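Local coordinates for putative chromatin binding protein (PDB 6QP0) that is Kti12, a PSTK-like, tRNA-dependent ATPase of the P-loop NTPase fold that is essential for tRNA modification by Elongator, at residues A115-K118 with R119-P123. Sequence-based numbering, arbitrary orientation.
Sequences AAVK and RVLGP
The last turn of helix 106-120, where the chain heads for strand 125-130, illustrates how one carbonyl can serve two amides. Arg119 N still bonds to Ala115 O in the i to i+4 pattern, at 3.0 Å. Two residues further along, Val117 O accepts two amides. Leu121 N meets it almost head-on at 2.6 Å. Val120 N, 3.0 Å from the same Val117 O, approaches from above the carbonyl plane in an i to i+3 bond. The side chains follow the same spacing. Val117 and Leu121 lie side by side and point the same way, CG1 of Val117 resting 3.5 Å from CD2 of Leu121; the valine methyl is placed there by standing opposite its own backbone N (chi1 176°). On the exposed side, Arg119 runs extended back along the helix, passing Ala115 O with its CG at 3.3 Å and laying one guanidinium face over Ala115 CB, off centre. The buried side meets the sheet: Val117 touches Ile76 and Leu129, and Leu121 touches Val127. Such a helix, joining strands 72-77 and 125-130, neighbours in the parallel sheet, is typical of the alpha/beta P-loop NTPase fold, here the N-terminal part of Kti12.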
# COMPACT_ATOMS: atom_id res chain seq x y z
N ALA A 115 1.62 8.56 -10.89
CA ALA A 115 2.25 8.41 -12.20
C ALA A 115 2.82 7.01 -12.38
O ALA A 115 2.64 6.39 -13.43
CB ALA A 115 3.36 9.46 -12.36
N ALA A 116 3.51 6.50 -11.36
CA ALA A 116 4.09 5.16 -11.45
C ALA A 116 3.03 4.12 -11.78
O ALA A 116 3.28 3.21 -12.58
CB ALA A 116 4.80 4.81 -10.15
N VAL A 117 1.85 4.23 -11.17
CA VAL A 117 0.79 3.26 -11.44
C VAL A 117 0.26 3.44 -12.86
O VAL A 117 0.10 2.46 -13.60
CB VAL A 117 -0.34 3.40 -10.40
CG1 VAL A 117 -1.49 2.48 -10.74
CG2 VAL A 117 0.19 3.11 -9.00
N LYS A 118 0.00 4.68 -13.26
CA LYS A 118 -0.58 4.92 -14.58
C LYS A 118 0.32 4.40 -15.70
O LYS A 118 -0.19 3.98 -16.74
CB LYS A 118 -0.83 6.42 -14.78
CG LYS A 118 -1.86 6.72 -15.86
CD LYS A 118 -2.01 8.21 -16.08
CE LYS A 118 -3.38 8.55 -16.65
NZ LYS A 118 -3.69 7.76 -17.87
N ARG A 119 1.64 4.40 -15.49
CA ARG A 119 2.55 3.95 -16.53
C ARG A 119 2.45 2.46 -16.80
O ARG A 119 2.80 2.03 -17.91
CB ARG A 119 3.99 4.31 -16.14
CG ARG A 119 4.30 5.80 -16.18
CD ARG A 119 5.53 6.14 -15.35
NE ARG A 119 5.74 7.58 -15.27
CZ ARG A 119 6.45 8.19 -14.32
NH1 ARG A 119 7.01 7.48 -13.35
NH2 ARG A 119 6.59 9.51 -14.34
N VAL A 120 1.98 1.67 -15.84
CA VAL A 120 1.98 0.22 -15.98
C VAL A 120 0.57 -0.35 -15.84
O VAL A 120 0.22 -1.33 -16.50
CB VAL A 120 2.92 -0.44 -14.95
CG1 VAL A 120 4.37 -0.12 -15.28
CG2 VAL A 120 2.58 0.02 -13.54
N LEU A 121 -0.25 0.27 -14.99
CA LEU A 121 -1.55 -0.29 -14.67
C LEU A 121 -2.40 -0.42 -15.93
O LEU A 121 -2.51 0.51 -16.73
CB LEU A 121 -2.27 0.58 -13.64
CG LEU A 121 -3.67 0.12 -13.23
CD1 LEU A 121 -3.63 -1.25 -12.57
CD2 LEU A 121 -4.32 1.14 -12.31
N GLY A 122 -3.01 -1.60 -16.10
CA GLY A 122 -3.88 -1.86 -17.21
C GLY A 122 -4.66 -3.15 -17.03
O GLY A 122 -4.48 -3.88 -16.05
N PRO A 123 -5.56 -3.45 -17.97
CA PRO A 123 -6.34 -4.69 -17.85
C PRO A 123 -5.50 -5.94 -17.73
O PRO A 123 -5.90 -6.88 -17.03
CB PRO A 123 -7.17 -4.70 -19.15
CG PRO A 123 -7.29 -3.26 -19.53
CD PRO A 123 -5.98 -2.63 -19.12